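Local coordinates for CrtC domain-containing protein (Fusarium vanettenii 77-13-4, PDB 7A0Q) that probably hydrates the plant isoflavonoid kievitone, as a fungal kievitone hydratase built from lipocalin-like domains, at residues Y73-H78 with V145-T150; L136-N141 with I149-T154; A181-S186 with L194-A199. All blocks are in the same frame, centred on the assembly; numbering follows the deposited sequence.

Contact 1 (Y73-H78 with V145-T150); sequences YVVLAH and VTFDIT
Val-75 sets one methyl, CG1, over a face of the Phe-147 ring, and these two residues contribute most of the surface hidden between the strands 73-78 and 145-150. The methyl lies 3.6 Å from the ring centroid and 15° off the ring normal, a CH-pi contact in which CG1 comes closest to CE2 of Phe-147, at 3.5 Å. A chi1 of 178° puts Val-75 CG1 anti to the backbone N, and there it lies over the ring. Valine and phenylalanine point past one another, and the far end of the ring, CZ, lies near Ala-77. Ala-77 CB meets the ring at its edge, 4.1 Å from Phe-147 CZ; the small alanine leaves room for the aromatic tip. Ile-149, the next inward-facing residue after Phe-147, adds its terminal CD1 against Val-75 CG1 at 3.7 Å, so a single valine methyl serves both partners. No hydrogen bond joins the segments: their axes pass 9.5 Å apart at 86°, the nearly perpendicular packing of two layers of beta strands. Phe-147 also touches Ala-90 of strand 86-94 and Leu-187 of strand 171-189, while Val-75 packs on Ile-65 and Ile-149 on Ser-63, both of strand 58-66. The apolar cluster thus lies among strands 58-66, 86-94 and 171-189.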
ATOM      1  N   TYR A  73      -1.755 -11.569  10.652  1.00 19.26           N
ATOM      2  CA  TYR A  73      -1.092 -11.666   9.362  1.00 19.57           C
ATOM      3  C   TYR A  73      -1.149 -10.308   8.689  1.00 20.82           C
ATOM      4  O   TYR A  73      -2.024  -9.492   8.978  1.00 18.75           O
ATOM      5  CB  TYR A  73      -1.757 -12.702   8.445  1.00 19.08           C
ATOM      6  CG  TYR A  73      -1.695 -14.116   8.976  1.00 24.13           C
ATOM      7  CD1 TYR A  73      -2.644 -14.575   9.877  1.00 22.84           C
ATOM      8  CD2 TYR A  73      -0.686 -14.990   8.573  1.00 27.48           C
ATOM      9  CE1 TYR A  73      -2.588 -15.870  10.372  1.00 28.04           C
ATOM     10  CE2 TYR A  73      -0.624 -16.290   9.068  1.00 31.20           C
ATOM     11  CZ  TYR A  73      -1.580 -16.718   9.965  1.00 29.40           C
ATOM     12  OH  TYR A  73      -1.543 -18.006  10.464  1.00 28.63           O
ATOM     13  N   VAL A  74      -0.209 -10.075   7.780  1.00 19.75           N
ATOM     14  CA  VAL A  74      -0.297  -8.964   6.835  1.00 17.28           C
ATOM     15  C   VAL A  74      -0.348  -9.582   5.445  1.00 18.11           C
ATOM     16  O   VAL A  74       0.523 -10.382   5.081  1.00 18.54           O
ATOM     17  CB  VAL A  74       0.874  -7.980   6.984  1.00 16.30           C
ATOM     18  CG1 VAL A  74       0.839  -6.943   5.870  1.00 18.87           C
ATOM     19  CG2 VAL A  74       0.817  -7.292   8.346  1.00 19.49           C
ATOM     20  N   VAL A  75      -1.381  -9.243   4.680  1.00 15.89           N
ATOM     21  CA  VAL A  75      -1.619  -9.849   3.374  1.00 16.37           C
ATOM     22  C   VAL A  75      -1.633  -8.751   2.321  1.00 15.66           C
ATOM     23  O   VAL A  75      -2.377  -7.771   2.449  1.00 17.28           O
ATOM     24  CB  VAL A  75      -2.940 -10.639   3.346  1.00 16.87           C
ATOM     25  CG1 VAL A  75      -3.172 -11.201   1.953  1.00 20.28           C
ATOM     26  CG2 VAL A  75      -2.879 -11.775   4.359  1.00 21.12           C
ATOM     27  N   LEU A  76      -0.845  -8.939   1.272  1.00 17.38           N
ATOM     28  CA  LEU A  76      -0.704  -7.966   0.198  1.00 14.90           C
ATOM     29  C   LEU A  76      -1.299  -8.513  -1.090  1.00 16.11           C
ATOM     30  O   LEU A  76      -1.130  -9.692  -1.404  1.00 16.35           O
ATOM     31  CB  LEU A  76       0.766  -7.653  -0.037  1.00 19.24           C
ATOM     32  CG  LEU A  76       1.420  -6.543   0.769  1.00 28.23           C
ATOM     33  CD1 LEU A  76       1.026  -6.544   2.245  1.00 32.53           C
ATOM     34  CD2 LEU A  76       2.900  -6.721   0.626  1.00 32.44           C
ATOM     35  N   ALA A  77      -1.992  -7.656  -1.835  1.00 16.02           N
ATOM     36  CA  ALA A  77      -2.471  -7.984  -3.172  1.00 13.81           C
ATOM     37  C   ALA A  77      -2.233  -6.782  -4.073  1.00 15.63           C
ATOM     38  O   ALA A  77      -2.490  -5.646  -3.665  1.00 16.75           O
ATOM     39  CB  ALA A  77      -3.959  -8.334  -3.177  1.00 16.21           C
ATOM     40  N   HIS A  78      -1.763  -7.026  -5.298  1.00 15.43           N
ATOM     41  CA  HIS A  78      -1.445  -5.913  -6.186  1.00 14.95           C
ATOM     42  C   HIS A  78      -1.598  -6.334  -7.641  1.00 15.35           C
ATOM     43  O   HIS A  78      -0.992  -7.326  -8.055  1.00 16.26           O
ATOM     44  CB  HIS A  78      -0.015  -5.439  -5.930  1.00 15.60           C
ATOM     45  CG  HIS A  78       0.433  -4.352  -6.854  1.00 15.72           C
ATOM     46  ND1 HIS A  78       1.692  -4.328  -7.411  1.00 17.71           N
ATOM     47  CD2 HIS A  78      -0.210  -3.254  -7.322  1.00 15.36           C
ATOM     48  CE1 HIS A  78       1.811  -3.255  -8.175  1.00 19.93           C
ATOM     49  NE2 HIS A  78       0.667  -2.592  -8.146  1.00 17.62           N
ATOM     50  N   VAL A 145      -0.071 -19.168  -1.312  1.00 22.87           N
ATOM     51  CA  VAL A 145      -0.647 -17.826  -1.174  1.00 20.59           C
ATOM     52  C   VAL A 145      -2.103 -17.877  -1.625  1.00 20.11           C
ATOM     53  O   VAL A 145      -2.424 -17.623  -2.790  1.00 22.36           O
ATOM     54  CB  VAL A 145       0.143 -16.769  -1.969  1.00 21.72           C
ATOM     55  CG1 VAL A 145      -0.465 -15.376  -1.755  1.00 22.32           C
ATOM     56  CG2 VAL A 145       1.592 -16.756  -1.559  1.00 24.00           C
ATOM     57  N   THR A 146      -2.998 -18.227  -0.709  1.00 19.46           N
ATOM     58  CA  THR A 146      -4.408 -18.388  -1.025  1.00 19.09           C
ATOM     59  C   THR A 146      -5.228 -17.615  -0.004  1.00 18.75           C
ATOM     60  O   THR A 146      -5.047 -17.794   1.203  1.00 20.63           O
ATOM     61  CB  THR A 146      -4.807 -19.874  -1.027  1.00 21.55           C
ATOM     62  OG1 THR A 146      -4.202 -20.524  -2.154  1.00 21.49           O
ATOM     63  CG2 THR A 146      -6.319 -20.023  -1.133  1.00 20.72           C
ATOM     64  N   PHE A 147      -6.092 -16.727  -0.482  1.00 18.95           N
ATOM     65  CA  PHE A 147      -6.911 -15.920   0.414  1.00 18.48           C
ATOM     66  C   PHE A 147      -8.067 -15.349  -0.388  1.00 17.26           C
ATOM     67  O   PHE A 147      -8.073 -15.379  -1.620  1.00 18.76           O
ATOM     68  CB  PHE A 147      -6.097 -14.807   1.106  1.00 17.65           C
ATOM     69  CG  PHE A 147      -5.367 -13.882   0.154  1.00 16.66           C
ATOM     70  CD1 PHE A 147      -6.043 -12.852  -0.500  1.00 17.17           C
ATOM     71  CD2 PHE A 147      -4.000 -14.026  -0.057  1.00 16.27           C
ATOM     72  CE1 PHE A 147      -5.363 -11.999  -1.374  1.00 16.82           C
ATOM     73  CE2 PHE A 147      -3.304 -13.154  -0.919  1.00 16.79           C
ATOM     74  CZ  PHE A 147      -3.998 -12.145  -1.566  1.00 17.47           C
ATOM     75  N   ASP A 148      -9.059 -14.840   0.330  1.00 16.50           N
ATOM     76  CA  ASP A 148     -10.248 -14.268  -0.305  1.00 17.03           C
ATOM     77  C   ASP A 148     -10.774 -13.220   0.672  1.00 21.75           C
ATOM     78  O   ASP A 148     -11.489 -13.542   1.622  1.00 17.79           O
ATOM     79  CB  ASP A 148     -11.276 -15.350  -0.615  1.00 18.27           C
ATOM     80  CG  ASP A 148     -12.444 -14.846  -1.444  1.00 27.80           C
ATOM     81  OD1 ASP A 148     -12.543 -13.629  -1.690  1.00 22.31           O
ATOM     82  OD2 ASP A 148     -13.285 -15.685  -1.838  1.00 27.40           O
ATOM     83  N   ILE A 149     -10.373 -11.972   0.449  1.00 14.87           N
ATOM     84  CA  ILE A 149     -10.541 -10.892   1.412  1.00 16.39           C
ATOM     85  C   ILE A 149     -11.463  -9.847   0.805  1.00 18.01           C
ATOM     86  O   ILE A 149     -11.208  -9.365  -0.304  1.00 16.05           O
ATOM     87  CB  ILE A 149      -9.185 -10.258   1.771  1.00 16.80           C
ATOM     88  CG1 ILE A 149      -8.235 -11.325   2.319  1.00 16.26           C
ATOM     89  CG2 ILE A 149      -9.389  -9.128   2.744  1.00 16.26           C
ATOM     90  CD1 ILE A 149      -6.802 -10.831   2.559  1.00 18.06           C
ATOM     91  N   THR A 150     -12.525  -9.485   1.524  1.00 16.36           N
ATOM     92  CA  THR A 150     -13.379  -8.389   1.095  1.00 16.77           C
ATOM     93  C   THR A 150     -13.242  -7.217   2.052  1.00 17.79           C
ATOM     94  O   THR A 150     -12.907  -7.388   3.225  1.00 16.17           O
ATOM     95  CB  THR A 150     -14.850  -8.802   1.001  1.00 17.29           C
ATOM     96  OG1 THR A 150     -15.313  -9.274   2.276  1.00 19.76           O
ATOM     97  CG2 THR A 150     -15.022  -9.891  -0.055  1.00 17.80           C
TER

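Contact 2 (L136-N141 with I149-T154); sequences LRSYSN and ITYDAT
The Tyr-151 ring has the carbonyl O of Leu-136 over one face, 3.9 Å above its plane and displaced toward the rim, while the side chain of Ser-138 lies at its edge. Ser-138 OG hydrogen-bonds Tyr-151 OH at 2.7 Å, and either hydroxyl could donate; Ser-138 OG also bonds Ser-61 OG, so the buried phenol end belongs to a small polar chain. Leu-136 CB presses on Tyr-151 CE2 at 3.4 Å, giving the ring an apolar neighbour as well. With chi1 at 37°, the tyrosine leans toward the strand 136-141, which brings its hydroxyl to the serine. On the other side of the sheet, Arg-137 and Thr-150 run side by side. Thr-150 CG2 sits over one face of the guanidinium, 3.3 Å above its plane and off-centre toward NH1, while NH1 and NE form salt bridges with Asp-148 and Glu-128 that would hold the flat group in place. In the backbone, Leu-136 pairs with Tyr-151 and Ser-138 with Ile-149 as antiparallel hydrogen-bonded pairs. Arg-137 and Thr-150 form the non-hydrogen-bonded pair between them, as in the classic antiparallel beta hairpin, here made of strands 136-142 and 145-152 within the lipocalin-like CrtC N-terminal domain.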
ATOM      1  N   LEU A 136     -15.166  -4.376  -1.975  1.00 16.50           N
ATOM      2  CA  LEU A 136     -14.067  -4.702  -2.868  1.00 14.23           C
ATOM      3  C   LEU A 136     -13.496  -6.037  -2.421  1.00 16.55           C
ATOM      4  O   LEU A 136     -13.643  -6.424  -1.258  1.00 19.12           O
ATOM      5  CB  LEU A 136     -12.976  -3.619  -2.825  1.00 14.63           C
ATOM      6  CG  LEU A 136     -13.412  -2.238  -3.300  1.00 19.03           C
ATOM      7  CD1 LEU A 136     -12.389  -1.182  -2.841  1.00 18.13           C
ATOM      8  CD2 LEU A 136     -13.556  -2.227  -4.809  1.00 18.48           C
ATOM      9  N   ARG A 137     -12.832  -6.740  -3.337  1.00 14.63           N
ATOM     10  CA  ARG A 137     -12.324  -8.079  -3.053  1.00 16.43           C
ATOM     11  C   ARG A 137     -10.915  -8.232  -3.604  1.00 19.04           C
ATOM     12  O   ARG A 137     -10.683  -7.968  -4.787  1.00 16.66           O
ATOM     13  CB  ARG A 137     -13.236  -9.157  -3.652  1.00 20.45           C
ATOM     14  CG  ARG A 137     -12.796 -10.596  -3.327  1.00 19.78           C
ATOM     15  CD  ARG A 137     -13.637 -11.653  -4.085  1.00 21.97           C
ATOM     16  NE  ARG A 137     -15.066 -11.487  -3.841  1.00 22.70           N
ATOM     17  CZ  ARG A 137     -15.721 -12.009  -2.803  1.00 23.38           C
ATOM     18  NH1 ARG A 137     -15.074 -12.739  -1.905  1.00 23.59           N
ATOM     19  NH2 ARG A 137     -17.021 -11.794  -2.660  1.00 26.02           N
ATOM     20  N   SER A 138      -9.985  -8.654  -2.742  1.00 15.80           N
ATOM     21  CA  SER A 138      -8.645  -9.088  -3.140  1.00 14.47           C
ATOM     22  C   SER A 138      -8.554 -10.590  -2.921  1.00 16.86           C
ATOM     23  O   SER A 138      -8.768 -11.062  -1.804  1.00 16.93           O
ATOM     24  CB  SER A 138      -7.549  -8.374  -2.339  1.00 15.02           C
ATOM     25  OG  SER A 138      -7.524  -6.987  -2.625  1.00 15.98           O
ATOM     26  N   TYR A 139      -8.227 -11.341  -3.970  1.00 15.68           N
ATOM     27  CA  TYR A 139      -8.254 -12.794  -3.849  1.00 16.52           C
ATOM     28  C   TYR A 139      -7.081 -13.426  -4.585  1.00 17.26           C
ATOM     29  O   TYR A 139      -6.562 -12.888  -5.568  1.00 16.60           O
ATOM     30  CB  TYR A 139      -9.583 -13.371  -4.361  1.00 16.42           C
ATOM     31  CG  TYR A 139      -9.797 -13.165  -5.838  1.00 16.18           C
ATOM     32  CD1 TYR A 139     -10.278 -11.951  -6.323  1.00 17.24           C
ATOM     33  CD2 TYR A 139      -9.494 -14.168  -6.754  1.00 18.72           C
ATOM     34  CE1 TYR A 139     -10.464 -11.742  -7.677  1.00 16.91           C
ATOM     35  CE2 TYR A 139      -9.683 -13.972  -8.120  1.00 18.93           C
ATOM     36  CZ  TYR A 139     -10.174 -12.759  -8.569  1.00 17.70           C
ATOM     37  OH  TYR A 139     -10.358 -12.537  -9.916  1.00 20.32           O
ATOM     38  N   SER A 140      -6.664 -14.586  -4.079  1.00 15.78           N
ATOM     39  CA  SER A 140      -5.509 -15.300  -4.595  1.00 16.27           C
ATOM     40  C   SER A 140      -5.764 -16.789  -4.426  1.00 20.67           C
ATOM     41  O   SER A 140      -6.298 -17.220  -3.394  1.00 18.01           O
ATOM     42  CB  SER A 140      -4.225 -14.881  -3.859  1.00 19.98           C
ATOM     43  OG  SER A 140      -3.100 -15.601  -4.341  1.00 20.62           O
ATOM     44  N   ASN A 141      -5.385 -17.568  -5.457  1.00 19.64           N
ATOM     45  CA  ASN A 141      -5.549 -19.027  -5.472  1.00 20.79           C
ATOM     46  C   ASN A 141      -4.271 -19.606  -6.060  1.00 25.77           C
ATOM     47  O   ASN A 141      -4.247 -20.161  -7.162  1.00 35.39           O
ATOM     48  CB  ASN A 141      -6.780 -19.446  -6.263  1.00 20.11           C
ATOM     49  CG  ASN A 141      -8.054 -18.990  -5.608  1.00 24.98           C
ATOM     50  OD1 ASN A 141      -8.482 -19.558  -4.599  1.00 22.54           O
ATOM     51  ND2 ASN A 141      -8.665 -17.953  -6.161  1.00 22.44           N
ATOM     52  N   ILE A 149     -10.373 -11.972   0.449  1.00 14.87           N
ATOM     53  CA  ILE A 149     -10.541 -10.892   1.412  1.00 16.39           C
ATOM     54  C   ILE A 149     -11.463  -9.847   0.805  1.00 18.01           C
ATOM     55  O   ILE A 149     -11.208  -9.365  -0.304  1.00 16.05           O
ATOM     56  CB  ILE A 149      -9.185 -10.258   1.771  1.00 16.80           C
ATOM     57  CG1 ILE A 149      -8.235 -11.325   2.319  1.00 16.26           C
ATOM     58  CG2 ILE A 149      -9.389  -9.128   2.744  1.00 16.26           C
ATOM     59  CD1 ILE A 149      -6.802 -10.831   2.559  1.00 18.06           C
ATOM     60  N   THR A 150     -12.525  -9.485   1.524  1.00 16.36           N
ATOM     61  CA  THR A 150     -13.379  -8.389   1.095  1.00 16.77           C
ATOM     62  C   THR A 150     -13.242  -7.217   2.052  1.00 17.79           C
ATOM     63  O   THR A 150     -12.907  -7.388   3.225  1.00 16.17           O
ATOM     64  CB  THR A 150     -14.850  -8.802   1.001  1.00 17.29           C
ATOM     65  OG1 THR A 150     -15.313  -9.274   2.276  1.00 19.76           O
ATOM     66  CG2 THR A 150     -15.022  -9.891  -0.055  1.00 17.80           C
ATOM     67  N   TYR A 151     -13.458  -6.011   1.537  1.00 15.69           N
ATOM     68  CA  TYR A 151     -13.338  -4.851   2.409  1.00 13.09           C
ATOM     69  C   TYR A 151     -14.285  -3.755   1.944  1.00 14.24           C
ATOM     70  O   TYR A 151     -14.695  -3.694   0.781  1.00 16.55           O
ATOM     71  CB  TYR A 151     -11.879  -4.336   2.516  1.00 15.16           C
ATOM     72  CG  TYR A 151     -11.080  -4.431   1.237  1.00 15.89           C
ATOM     73  CD1 TYR A 151     -10.484  -5.628   0.852  1.00 15.13           C
ATOM     74  CD2 TYR A 151     -10.932  -3.322   0.407  1.00 14.71           C
ATOM     75  CE1 TYR A 151      -9.773  -5.723  -0.337  1.00 16.32           C
ATOM     76  CE2 TYR A 151     -10.224  -3.412  -0.776  1.00 12.95           C
ATOM     77  CZ  TYR A 151      -9.643  -4.608  -1.137  1.00 14.87           C
ATOM     78  OH  TYR A 151      -8.944  -4.696  -2.320  1.00 15.00           O
ATOM     79  N   ASP A 152     -14.644  -2.906   2.901  1.00 15.64           N
ATOM     80  CA  ASP A 152     -15.677  -1.885   2.764  1.00 16.87           C
ATOM     81  C   ASP A 152     -15.047  -0.572   3.214  1.00 15.37           C
ATOM     82  O   ASP A 152     -14.531  -0.486   4.335  1.00 18.73           O
ATOM     83  CB  ASP A 152     -16.893  -2.271   3.623  1.00 16.25           C
ATOM     84  CG  ASP A 152     -18.018  -1.244   3.608  1.00 22.23           C
ATOM     85  OD1 ASP A 152     -17.883  -0.160   3.004  1.00 21.47           O
ATOM     86  OD2 ASP A 152     -19.076  -1.539   4.222  1.00 24.17           O
ATOM     87  N   ALA A 153     -15.074   0.436   2.340  1.00 16.35           N
ATOM     88  CA  ALA A 153     -14.279   1.651   2.525  1.00 16.69           C
ATOM     89  C   ALA A 153     -14.915   2.594   3.552  1.00 21.77           C
ATOM     90  O   ALA A 153     -15.181   3.767   3.287  1.00 20.85           O
ATOM     91  CB  ALA A 153     -14.080   2.348   1.188  1.00 21.39           C
ATOM     92  N   THR A 154     -15.107   2.056   4.759  1.00 18.76           N
ATOM     93  CA  THR A 154     -15.622   2.776   5.917  1.00 19.12           C
ATOM     94  C   THR A 154     -14.562   3.674   6.551  1.00 17.23           C
ATOM     95  O   THR A 154     -14.386   3.667   7.770  1.00 18.40           O
ATOM     96  CB  THR A 154     -16.126   1.751   6.942  1.00 18.77           C
ATOM     97  OG1 THR A 154     -14.998   1.002   7.437  1.00 24.61           O
ATOM     98  CG2 THR A 154     -17.120   0.814   6.303  1.00 26.36           C
TER

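Contact 3 (A181-S186 with L194-A199); sequences AKTEGS and LAIDPA
Ile-196 fits both of its branches against the strand 181-186. CG1 lies opposite its own carbonyl carbon (chi1 -66°) and continues extended to CD1, which ends 3.7 Å from Glu-184 O, beside the Gly-185 backbone. The other branch, CG2, is directed to Thr-183 and comes 4.1 Å from that residue's CG2. A beta-branched residue suits this place because one methyl can serve each of two neighbours. Thr-183 keeps CG2 opposite its backbone N, leaving OG1 to donate to Ala-181 O and to hydrogen-bond Thr-203 OG1; its methyl and hydroxyl therefore do separate work. Pro-198 brings its ring CB 3.3 Å from Thr-183 O, and crosses the extended Glu-184 side chain, whose CG lies 3.9 Å from the same CB. Gly-185 has phi 119° and psi -147°, a backbone shape that would jam any CB against the carbonyl O of Glu-184. Gly-185 O accepts the one direct hydrogen bond across the contact, from Ile-196 N at 2.8 Å. Asp-197 OD1 accepts from Ala-199 N, an Asx turn. Ser-186 and Ala-195 form an antiparallel non-hydrogen-bonded pair, part of the hairpin of strands 171-189 and 192-195. Beyond it the direct pairing gives way to water links, one water bridging Gly-185 N and Ile-196 O and another Thr-183 N and Pro-198 O, as the second arm leads off toward strand 202-210.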
ATOM      1  N   ALA A 181     -10.190   0.229   6.076  1.00 15.72           N
ATOM      2  CA  ALA A 181     -11.447  -0.349   5.617  1.00 14.77           C
ATOM      3  C   ALA A 181     -11.815  -1.592   6.420  1.00 17.29           C
ATOM      4  O   ALA A 181     -10.962  -2.430   6.720  1.00 15.65           O
ATOM      5  CB  ALA A 181     -11.342  -0.723   4.132  1.00 17.04           C
ATOM      6  N   LYS A 182     -13.097  -1.703   6.760  1.00 15.86           N
ATOM      7  CA  LYS A 182     -13.608  -2.925   7.378  1.00 16.66           C
ATOM      8  C   LYS A 182     -13.335  -4.122   6.476  1.00 16.88           C
ATOM      9  O   LYS A 182     -13.595  -4.077   5.273  1.00 16.88           O
ATOM     10  CB  LYS A 182     -15.109  -2.781   7.647  1.00 16.63           C
ATOM     11  CG  LYS A 182     -15.732  -3.968   8.365  1.00 20.10           C
ATOM     12  CD  LYS A 182     -17.219  -3.732   8.614  1.00 24.04           C
ATOM     13  CE  LYS A 182     -17.858  -4.998   9.190  1.00 34.30           C
ATOM     14  NZ  LYS A 182     -19.329  -4.860   9.387  1.00 31.13           N
ATOM     15  N   THR A 183     -12.820  -5.200   7.069  1.00 15.95           N
ATOM     16  CA  THR A 183     -12.299  -6.346   6.341  1.00 14.38           C
ATOM     17  C   THR A 183     -12.940  -7.639   6.831  1.00 18.58           C
ATOM     18  O   THR A 183     -13.044  -7.864   8.036  1.00 18.71           O
ATOM     19  CB  THR A 183     -10.781  -6.421   6.534  1.00 17.59           C
ATOM     20  OG1 THR A 183     -10.200  -5.167   6.148  1.00 15.99           O
ATOM     21  CG2 THR A 183     -10.181  -7.543   5.721  1.00 17.97           C
ATOM     22  N   GLU A 184     -13.326  -8.498   5.885  1.00 16.93           N
ATOM     23  CA  GLU A 184     -13.881  -9.821   6.165  1.00 17.36           C
ATOM     24  C   GLU A 184     -13.269 -10.824   5.194  1.00 19.80           C
ATOM     25  O   GLU A 184     -12.563 -10.459   4.252  1.00 18.92           O
ATOM     26  CB  GLU A 184     -15.412  -9.831   6.046  1.00 17.65           C
ATOM     27  CG  GLU A 184     -16.117  -8.928   7.041  1.00 19.84           C
ATOM     28  CD  GLU A 184     -17.618  -9.049   6.953  1.00 35.15           C
ATOM     29  OE1 GLU A 184     -18.256  -8.130   6.397  1.00 28.96           O
ATOM     30  OE2 GLU A 184     -18.160 -10.067   7.437  1.00 31.83           O
ATOM     31  N   GLY A 185     -13.551 -12.109   5.421  1.00 16.48           N
ATOM     32  CA  GLY A 185     -13.136 -13.149   4.503  1.00 17.15           C
ATOM     33  C   GLY A 185     -12.212 -14.152   5.172  1.00 17.79           C
ATOM     34  O   GLY A 185     -12.320 -14.427   6.371  1.00 19.79           O
ATOM     35  N   SER A 186     -11.281 -14.684   4.379  1.00 18.24           N
ATOM     36  CA  SER A 186     -10.436 -15.751   4.882  1.00 21.01           C
ATOM     37  C   SER A 186      -9.062 -15.722   4.230  1.00 22.20           C
ATOM     38  O   SER A 186      -8.857 -15.122   3.169  1.00 19.81           O
ATOM     39  CB  SER A 186     -11.085 -17.122   4.646  1.00 25.00           C
ATOM     40  OG  SER A 186     -11.062 -17.450   3.268  1.00 23.62           O
ATOM     41  N   LEU A 194      -8.601 -19.924   7.634  1.00 22.35           N
ATOM     42  CA  LEU A 194      -8.841 -19.105   8.814  1.00 19.91           C
ATOM     43  C   LEU A 194      -9.752 -17.938   8.470  1.00 24.90           C
ATOM     44  O   LEU A 194      -9.580 -17.294   7.433  1.00 27.22           O
ATOM     45  CB  LEU A 194      -7.532 -18.562   9.385  1.00 23.44           C
ATOM     46  CG  LEU A 194      -6.423 -19.560   9.685  1.00 30.68           C
ATOM     47  CD1 LEU A 194      -5.263 -18.834  10.323  1.00 29.12           C
ATOM     48  CD2 LEU A 194      -6.957 -20.638  10.606  1.00 27.71           C
ATOM     49  N   ALA A 195     -10.698 -17.652   9.357  1.00 20.26           N
ATOM     50  CA  ALA A 195     -11.649 -16.562   9.168  1.00 18.77           C
ATOM     51  C   ALA A 195     -11.107 -15.259   9.741  1.00 20.30           C
ATOM     52  O   ALA A 195     -10.553 -15.226  10.843  1.00 19.52           O
ATOM     53  CB  ALA A 195     -12.989 -16.886   9.830  1.00 21.08           C
ATOM     54  N   ILE A 196     -11.279 -14.181   8.983  1.00 20.08           N
ATOM     55  CA  ILE A 196     -10.845 -12.859   9.416  1.00 19.85           C
ATOM     56  C   ILE A 196     -11.824 -12.319  10.450  1.00 18.08           C
ATOM     57  O   ILE A 196     -13.045 -12.404  10.271  1.00 21.55           O
ATOM     58  CB  ILE A 196     -10.735 -11.919   8.206  1.00 16.83           C
ATOM     59  CG1 ILE A 196      -9.604 -12.397   7.288  1.00 18.73           C
ATOM     60  CG2 ILE A 196     -10.504 -10.467   8.648  1.00 17.44           C
ATOM     61  CD1 ILE A 196      -9.537 -11.643   5.942  1.00 19.51           C
ATOM     62  N   ASP A 197     -11.294 -11.752  11.538  1.00 19.04           N
ATOM     63  CA  ASP A 197     -12.128 -11.100  12.541  1.00 19.41           C
ATOM     64  C   ASP A 197     -12.303  -9.637  12.150  1.00 17.52           C
ATOM     65  O   ASP A 197     -11.353  -8.849  12.299  1.00 19.40           O
ATOM     66  CB  ASP A 197     -11.500 -11.214  13.926  1.00 19.63           C
ATOM     67  CG  ASP A 197     -12.356 -10.592  15.022  1.00 21.90           C
ATOM     68  OD1 ASP A 197     -13.348  -9.904  14.716  1.00 21.63           O
ATOM     69  OD2 ASP A 197     -12.027 -10.803  16.207  1.00 24.73           O
ATOM     70  N   PRO A 198     -13.483  -9.216  11.688  1.00 18.52           N
ATOM     71  CA  PRO A 198     -13.630  -7.819  11.238  1.00 18.76           C
ATOM     72  C   PRO A 198     -13.487  -6.792  12.355  1.00 21.72           C
ATOM     73  O   PRO A 198     -13.243  -5.617  12.061  1.00 20.89           O
ATOM     74  CB  PRO A 198     -15.036  -7.783  10.629  1.00 20.93           C
ATOM     75  CG  PRO A 198     -15.771  -8.917  11.297  1.00 23.78           C
ATOM     76  CD  PRO A 198     -14.747  -9.970  11.632  1.00 20.79           C
ATOM     77  N   ALA A 199     -13.619  -7.179  13.625  1.00 19.60           N
ATOM     78  CA  ALA A 199     -13.437  -6.200  14.686  1.00 19.81           C
ATOM     79  C   ALA A 199     -11.971  -5.880  14.940  1.00 18.66           C
ATOM     80  O   ALA A 199     -11.670  -4.858  15.568  1.00 21.58           O
ATOM     81  CB  ALA A 199     -14.090  -6.700  15.982  1.00 23.33           C
TER
HETATM   82  O   HOH W   1     -12.272  -4.874   9.707  1.00 18.53           O
HETATM   83  O   HOH W   2     -14.648 -12.701   8.104  1.00 22.65           O

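Overall arrangement
From the N terminus, the strand 72-81 leads first into contact 1, where residues 73-78 meet 145-150 across 66 intervening residues, the longest loop of the three. Contact 2 opens inside that loop but closes beyond its end, at 149-154, so the two loops overlap; it is a short hairpin, and it shares Ile-149 and Thr-150 with contact 1. Contact 3 follows in series as another hairpin, with seven residues between its segments. Strand 145-152 is the common element, flanked by 136-142 and by 171-189; Thr-150 N and Asp-152 N pair with Glu-184 O and Lys-182 O of contact 3. Contacts 2 and 3 thus extend the sheet laterally, whereas contact 1 joins it to a crossing layer.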